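Long-range contacts in oxidoreductase, short chain dehydrogenase/reductase family protein (Collinsella aerofaciens ATCC 25986, PDB 5GT9), which reduces the 7-oxo group of 7-oxolithocholate with NADPH to give ursodeoxycholate, acting as a homodimeric short-chain dehydrogenase of a gut bacterium: residues 10-15 / 36-41; 87-92 / 139-144. All blocks are in the same frame, centred on the assembly; numbering follows the deposited sequence.

Interaction 1: 10-15 / 36-41; sequences WGLILG and VMVGRR. With NAP (NADP nicotinamide-adenine-dinucleotide phosphate), chain D.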
# COMPACT_ATOMS: atom_id res chain seq x y z
N TRP B 10 -11.14 -33.42 -0.05
CA TRP B 10 -11.46 -32.44 -1.10
C TRP B 10 -11.48 -31.03 -0.56
O TRP B 10 -11.96 -30.77 0.55
CB TRP B 10 -12.84 -32.70 -1.70
CG TRP B 10 -12.88 -33.89 -2.64
CD1 TRP B 10 -13.04 -35.22 -2.27
CD2 TRP B 10 -12.81 -33.86 -4.05
NE1 TRP B 10 -13.06 -36.01 -3.40
CE2 TRP B 10 -12.89 -35.21 -4.51
CE3 TRP B 10 -12.62 -32.84 -5.00
CZ2 TRP B 10 -12.82 -35.54 -5.86
CZ3 TRP B 10 -12.57 -33.16 -6.34
CH2 TRP B 10 -12.64 -34.51 -6.77
N GLY B 11 -10.89 -30.12 -1.32
CA GLY B 11 -11.00 -28.68 -0.96
C GLY B 11 -11.72 -27.93 -2.05
O GLY B 11 -11.66 -28.25 -3.24
N LEU B 12 -12.44 -26.90 -1.63
CA LEU B 12 -13.35 -26.15 -2.50
C LEU B 12 -12.83 -24.69 -2.67
O LEU B 12 -12.77 -23.96 -1.69
CB LEU B 12 -14.72 -26.16 -1.85
CG LEU B 12 -15.84 -25.27 -2.44
CD1 LEU B 12 -16.14 -25.71 -3.86
CD2 LEU B 12 -17.07 -25.43 -1.51
N ILE B 13 -12.52 -24.30 -3.89
CA ILE B 13 -12.00 -22.95 -4.19
C ILE B 13 -13.14 -22.20 -4.86
O ILE B 13 -13.47 -22.45 -6.00
CB ILE B 13 -10.69 -22.94 -5.01
CG1 ILE B 13 -9.67 -23.90 -4.35
CG2 ILE B 13 -10.11 -21.54 -5.11
CD1 ILE B 13 -9.40 -23.70 -2.86
N LEU B 14 -13.70 -21.24 -4.15
CA LEU B 14 -14.85 -20.49 -4.67
C LEU B 14 -14.28 -19.21 -5.35
O LEU B 14 -14.01 -18.20 -4.71
CB LEU B 14 -15.83 -20.18 -3.58
CG LEU B 14 -16.46 -21.46 -3.01
CD1 LEU B 14 -17.00 -21.22 -1.64
CD2 LEU B 14 -17.56 -21.98 -3.92
N GLY B 15 -14.09 -19.33 -6.65
CA GLY B 15 -13.52 -18.27 -7.53
C GLY B 15 -12.15 -18.68 -7.86
O GLY B 15 -11.18 -18.18 -7.28
N VAL B 36 -12.15 -29.01 -5.88
CA VAL B 36 -13.34 -28.50 -6.55
C VAL B 36 -13.10 -27.04 -6.89
O VAL B 36 -12.82 -26.23 -5.99
CB VAL B 36 -14.60 -28.63 -5.68
CG1 VAL B 36 -15.81 -28.23 -6.51
CG2 VAL B 36 -14.73 -30.02 -5.10
N MET B 37 -13.10 -26.74 -8.16
CA MET B 37 -12.77 -25.44 -8.67
C MET B 37 -14.03 -24.81 -9.24
O MET B 37 -14.59 -25.32 -10.20
CB MET B 37 -11.68 -25.56 -9.75
CG MET B 37 -10.49 -26.41 -9.33
SD MET B 37 -9.50 -27.14 -10.67
CE MET B 37 -9.94 -26.09 -12.00
N VAL B 38 -14.45 -23.69 -8.69
CA VAL B 38 -15.64 -22.99 -9.06
C VAL B 38 -15.35 -21.59 -9.60
O VAL B 38 -14.57 -20.81 -9.02
CB VAL B 38 -16.58 -22.83 -7.88
CG1 VAL B 38 -17.90 -22.22 -8.32
CG2 VAL B 38 -16.77 -24.14 -7.12
N GLY B 39 -15.97 -21.29 -10.74
CA GLY B 39 -15.80 -20.03 -11.43
C GLY B 39 -16.73 -19.93 -12.61
O GLY B 39 -17.51 -20.82 -12.89
N ARG B 40 -16.70 -18.76 -13.24
CA ARG B 40 -17.56 -18.53 -14.38
C ARG B 40 -17.00 -19.06 -15.72
O ARG B 40 -17.80 -19.42 -16.59
CB ARG B 40 -17.88 -17.04 -14.51
CG ARG B 40 -18.68 -16.48 -13.35
CD ARG B 40 -18.64 -14.95 -13.31
NE ARG B 40 -17.28 -14.44 -13.22
CZ ARG B 40 -16.91 -13.16 -13.23
NH1 ARG B 40 -17.80 -12.19 -13.32
NH2 ARG B 40 -15.63 -12.85 -13.17
N ARG B 41 -15.67 -19.01 -15.92
CA ARG B 41 -15.06 -19.43 -17.21
C ARG B 41 -14.78 -20.91 -17.27
O ARG B 41 -13.67 -21.32 -17.01
CB ARG B 41 -13.80 -18.62 -17.52
CG ARG B 41 -14.12 -17.15 -17.80
CD ARG B 41 -12.85 -16.30 -17.86
NE ARG B 41 -12.30 -16.18 -16.51
CZ ARG B 41 -11.22 -15.52 -16.17
NH1 ARG B 41 -10.83 -15.52 -14.90
NH2 ARG B 41 -10.50 -14.86 -17.07
PA NAP D . -8.74 -13.20 -8.81
O1A NAP D . -7.66 -13.63 -7.86
O2A NAP D . -8.50 -13.43 -10.27
O5B NAP D . -10.10 -13.98 -8.46
C5B NAP D . -10.16 -15.38 -8.64
C4B NAP D . -11.32 -15.77 -9.55
O4B NAP D . -12.58 -15.67 -8.94
C3B NAP D . -11.39 -14.92 -10.80
O3B NAP D . -10.36 -15.28 -11.69
C2B NAP D . -12.80 -15.17 -11.26
O2B NAP D . -12.75 -16.07 -12.40
C1B NAP D . -13.49 -15.71 -10.01
N9A NAP D . -14.71 -14.95 -9.85
C8A NAP D . -14.86 -13.58 -9.84
N7A NAP D . -16.16 -13.28 -9.76
C5A NAP D . -16.86 -14.41 -9.71
C6A NAP D . -18.24 -14.75 -9.71
N6A NAP D . -19.24 -13.79 -9.63
N1A NAP D . -18.52 -16.05 -9.64
C2A NAP D . -17.59 -17.04 -9.68
N3A NAP D . -16.30 -16.78 -9.72
C4A NAP D . -15.89 -15.51 -9.75
O3 NAP D . -9.40 -11.74 -8.64
PN NAP D . -9.01 -10.50 -7.71
O1N NAP D . -9.88 -9.32 -8.17
O2N NAP D . -7.50 -10.41 -7.70
O5D NAP D . -9.65 -10.91 -6.30
C5D NAP D . -9.20 -12.07 -5.59
C4D NAP D . -9.38 -11.77 -4.10
O4D NAP D . -8.27 -10.99 -3.64
C3D NAP D . -10.63 -11.00 -3.75
O3D NAP D . -11.25 -11.54 -2.60
C2D NAP D . -10.15 -9.59 -3.52
O2D NAP D . -10.99 -8.80 -2.69
C1D NAP D . -8.74 -9.82 -2.97
N1N NAP D . -7.88 -8.64 -3.25
C2N NAP D . -7.18 -8.60 -4.41
C3N NAP D . -6.40 -7.49 -4.71
C7N NAP D . -5.59 -7.40 -5.95
O7N NAP D . -4.78 -6.50 -5.96
N7N NAP D . -5.65 -8.34 -6.94
C4N NAP D . -6.32 -6.47 -3.78
C5N NAP D . -6.98 -6.56 -2.57
C6N NAP D . -7.81 -7.66 -2.34
P2B NAP D . -14.04 -16.21 -13.41
O1X NAP D . -13.70 -17.36 -14.37
O2X NAP D . -15.26 -16.49 -12.68
O3X NAP D . -14.02 -14.91 -14.20
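Leu12 CD1 sits between two valines of the neighbouring strand, 3.7 Å from Val36 CG1 and just as near Val38 CG2. The leucine has CG anti to its backbone N (chi1 171°), which carries the branch over the adjoining strand. Leu14 continues this tight face: its CD2 runs alongside Val38 CG2, both side chains pointing the same way, and Val63 of strand 60-64 packs on both valines. Ile13 and Met37 point to the other face, where Cys25 of helix 19-30 touches both. The backbones between are stitched by a parallel ladder, in which Ile13 N donates almost straight to Val36 O (2.9 Å, 177°) and Ile13 O accepts from Val38 N. This is the first beta-alpha-beta unit of the Rossmann fold, strand 10-14, helix 19-30 and strand 34-39. The ends are less buried, not looser. Trp10, partly exposed, still brings CE3 to 3.5 Å from Val36 CG2, the two side chains crossing at about a right angle. At the other end Gly15 CA lies 3.1 Å from NADP O4B, and past Gly39 the two segments no longer touch. There the partly exposed Arg40 and Arg41 hold the 2'-phosphate that distinguishes NADP from NAD. Arg40 N and NE both donate to O2X, NE at 2.9 Å, while its guanidinium lays one face over adenine N7A. Arg41 N and NE meet O1X, NE at 2.8 Å, and Arg41 NH2 forms a salt bridge with Glu18.

Interaction 2: 87-92 / 139-144; sequences FMSYVA and INVSSM. With NAP (NADP nicotinamide-adenine-dinucleotide phosphate), chain D.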
# COMPACT_ATOMS: atom_id res chain seq x y z
N PHE B 87 -11.68 -28.49 3.13
CA PHE B 87 -11.26 -27.12 2.99
C PHE B 87 -12.24 -26.31 2.11
O PHE B 87 -12.80 -26.79 1.11
CB PHE B 87 -9.88 -27.04 2.36
CG PHE B 87 -9.34 -25.65 2.21
CD1 PHE B 87 -8.72 -24.99 3.31
CD2 PHE B 87 -9.41 -24.99 1.02
CE1 PHE B 87 -8.19 -23.71 3.16
CE2 PHE B 87 -8.88 -23.71 0.89
CZ PHE B 87 -8.25 -23.09 1.95
N MET B 88 -12.42 -25.07 2.52
CA MET B 88 -13.11 -24.07 1.69
C MET B 88 -12.33 -22.74 1.70
O MET B 88 -11.81 -22.33 2.72
CB MET B 88 -14.52 -23.87 2.24
CG MET B 88 -15.41 -23.01 1.37
SD MET B 88 -16.79 -22.23 2.32
CE MET B 88 -15.92 -20.72 2.70
N SER B 89 -12.27 -22.05 0.54
CA SER B 89 -11.84 -20.66 0.49
C SER B 89 -12.77 -19.85 -0.37
O SER B 89 -13.01 -20.19 -1.54
CB SER B 89 -10.41 -20.56 -0.03
OG SER B 89 -10.00 -19.21 -0.16
N TYR B 90 -13.25 -18.73 0.17
CA TYR B 90 -14.00 -17.78 -0.61
C TYR B 90 -13.05 -16.71 -1.13
O TYR B 90 -12.53 -15.91 -0.35
CB TYR B 90 -15.15 -17.18 0.17
CG TYR B 90 -16.23 -16.63 -0.73
CD1 TYR B 90 -17.14 -17.50 -1.37
CD2 TYR B 90 -16.31 -15.26 -1.03
CE1 TYR B 90 -18.10 -17.02 -2.23
CE2 TYR B 90 -17.30 -14.79 -1.87
CZ TYR B 90 -18.21 -15.67 -2.44
OH TYR B 90 -19.19 -15.21 -3.32
N VAL B 91 -12.82 -16.74 -2.43
CA VAL B 91 -11.77 -15.91 -3.08
C VAL B 91 -12.40 -14.79 -3.94
O VAL B 91 -11.80 -13.71 -4.03
CB VAL B 91 -10.91 -16.81 -4.01
CG1 VAL B 91 -9.78 -16.00 -4.63
CG2 VAL B 91 -10.29 -17.93 -3.18
N ALA B 92 -13.51 -15.08 -4.62
CA ALA B 92 -14.12 -14.14 -5.60
C ALA B 92 -14.53 -12.83 -4.92
O ALA B 92 -14.97 -12.80 -3.79
CB ALA B 92 -15.37 -14.73 -6.25
N ILE B 139 -10.12 -20.67 4.77
CA ILE B 139 -9.35 -19.42 4.67
C ILE B 139 -10.12 -18.55 3.65
O ILE B 139 -10.22 -18.90 2.46
CB ILE B 139 -7.92 -19.59 4.15
CG1 ILE B 139 -7.12 -20.53 5.03
CG2 ILE B 139 -7.24 -18.25 3.98
CD1 ILE B 139 -5.78 -20.96 4.48
N ASN B 140 -10.75 -17.51 4.17
CA ASN B 140 -11.44 -16.52 3.31
C ASN B 140 -10.54 -15.36 3.00
O ASN B 140 -9.69 -15.03 3.82
CB ASN B 140 -12.75 -16.09 4.01
CG ASN B 140 -13.75 -17.25 4.11
OD1 ASN B 140 -13.84 -18.09 3.18
ND2 ASN B 140 -14.48 -17.34 5.21
N VAL B 141 -10.78 -14.70 1.88
CA VAL B 141 -9.94 -13.62 1.40
C VAL B 141 -10.67 -12.29 1.65
O VAL B 141 -11.82 -12.10 1.21
CB VAL B 141 -9.62 -13.75 -0.05
CG1 VAL B 141 -8.68 -12.63 -0.44
CG2 VAL B 141 -8.90 -15.10 -0.29
N SER B 142 -10.03 -11.37 2.33
CA SER B 142 -10.56 -10.01 2.46
C SER B 142 -9.56 -9.05 1.74
O SER B 142 -8.62 -9.46 1.07
CB SER B 142 -10.78 -9.62 3.90
OG SER B 142 -11.53 -8.38 4.00
N SER B 143 -9.79 -7.76 1.93
CA SER B 143 -9.05 -6.73 1.22
C SER B 143 -8.75 -5.63 2.18
O SER B 143 -9.52 -5.39 3.12
CB SER B 143 -9.96 -6.10 0.19
OG SER B 143 -9.22 -5.21 -0.59
N MET B 144 -7.68 -4.88 1.89
CA MET B 144 -7.34 -3.76 2.78
C MET B 144 -8.48 -2.74 2.79
O MET B 144 -8.66 -2.04 3.82
CB MET B 144 -6.00 -3.12 2.38
CG MET B 144 -4.73 -3.95 2.82
SD MET B 144 -3.21 -3.24 2.09
CE MET B 144 -2.91 -2.03 3.40
PA NAP D . -8.74 -13.20 -8.81
O1A NAP D . -7.66 -13.63 -7.86
O2A NAP D . -8.50 -13.43 -10.27
O5B NAP D . -10.10 -13.98 -8.46
C5B NAP D . -10.16 -15.38 -8.64
C4B NAP D . -11.32 -15.77 -9.55
O4B NAP D . -12.58 -15.67 -8.94
C3B NAP D . -11.39 -14.92 -10.80
O3B NAP D . -10.36 -15.28 -11.69
C2B NAP D . -12.80 -15.17 -11.26
O2B NAP D . -12.75 -16.07 -12.40
C1B NAP D . -13.49 -15.71 -10.01
N9A NAP D . -14.71 -14.95 -9.85
C8A NAP D . -14.86 -13.58 -9.84
N7A NAP D . -16.16 -13.28 -9.76
C5A NAP D . -16.86 -14.41 -9.71
C6A NAP D . -18.24 -14.75 -9.71
N6A NAP D . -19.24 -13.79 -9.63
N1A NAP D . -18.52 -16.05 -9.64
C2A NAP D . -17.59 -17.04 -9.68
N3A NAP D . -16.30 -16.78 -9.72
C4A NAP D . -15.89 -15.51 -9.75
O3 NAP D . -9.40 -11.74 -8.64
PN NAP D . -9.01 -10.50 -7.71
O1N NAP D . -9.88 -9.32 -8.17
O2N NAP D . -7.50 -10.41 -7.70
O5D NAP D . -9.65 -10.91 -6.30
C5D NAP D . -9.20 -12.07 -5.59
C4D NAP D . -9.38 -11.77 -4.10
O4D NAP D . -8.27 -10.99 -3.64
C3D NAP D . -10.63 -11.00 -3.75
O3D NAP D . -11.25 -11.54 -2.60
C2D NAP D . -10.15 -9.59 -3.52
O2D NAP D . -10.99 -8.80 -2.69
C1D NAP D . -8.74 -9.82 -2.97
N1N NAP D . -7.88 -8.64 -3.25
C2N NAP D . -7.18 -8.60 -4.41
C3N NAP D . -6.40 -7.49 -4.71
C7N NAP D . -5.59 -7.40 -5.95
O7N NAP D . -4.78 -6.50 -5.96
N7N NAP D . -5.65 -8.34 -6.94
C4N NAP D . -6.32 -6.47 -3.78
C5N NAP D . -6.98 -6.56 -2.57
C6N NAP D . -7.81 -7.66 -2.34
P2B NAP D . -14.04 -16.21 -13.41
O1X NAP D . -13.70 -17.36 -14.37
O2X NAP D . -15.26 -16.49 -12.68
O3X NAP D . -14.02 -14.91 -14.20
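Ser89 OG donates to Ile139 O at 2.6 Å, approaching nearly in line with the carbonyl; a chi1 of 177° swings OG to the carbonyl side of its own residue, where it meets this acceptor. A second side chain also bonds to backbone: Asn140 OD1 accepts Tyr90 N at 3.1 Å, the N-H arriving in the plane of the amide carbonyl. At its other end the amide is held by ND2 bonding to Thr167, which fixes its rotation, and Met88 CE touches OD1 at 3.4 Å. Main-chain bonds frame these two: Ile139 N to Met88 O and Val141 N to Tyr90 O, both 3.1 Å. Tyr90 OH bonds to Val114 O. Apolar contacts are lighter. Phe87 offers its ring edge to Ile139, with CE1 3.8 Å from CG1, and Phe24 of helix 19-30 touches both Ser89 and Ile139. The Tyr90 ring turns away to meet Phe67 and Phe119. Coenzyme contacts gather where the strands end. NADP O3D donates to Val91 O at 2.7 Å, Val141 CG1 packs against the same hydroxyl, and Ala92 CB reaches the adenine at C4A. Farther along, Ser143 OG comes within 3.3 Å of nicotinamide C5N and is hydrogen-bonded to Tyr156 OH, while Val141 O takes a bond from Lys160 NZ. Parallel central strands thus lead into the Ser-Tyr-Lys active site characteristic of short-chain dehydrogenases, with Ser143 the inferred transition-state stabiliser and Tyr156 the inferred proton acceptor.

Both interactions pair parallel strands of one sheet and share a seam: strand 10-14 of interaction 1 lies beside strand 85-90 of interaction 2, and Leu14 N probably bonds to Ser89 O at 2.9 Å. Their centres are 12 Å apart. Both are core contacts. Interaction 2 sits about 2 Å from the centre of the chain; interaction 1, centred about 12 Å from it, differs in its partly exposed ends, Trp10 and the cofactor-binding arginines. Aliphatic packing and a regular backbone ladder dominate 10-15 / 36-41, whereas 87-92 / 139-144 puts buried serine and asparagine side chains into the bonding. Each reaches the same NADP: the outer pair meets the adenosine ribose, its 2'-phosphate and the adenine, the inner one runs from the adenine to the nicotinamide.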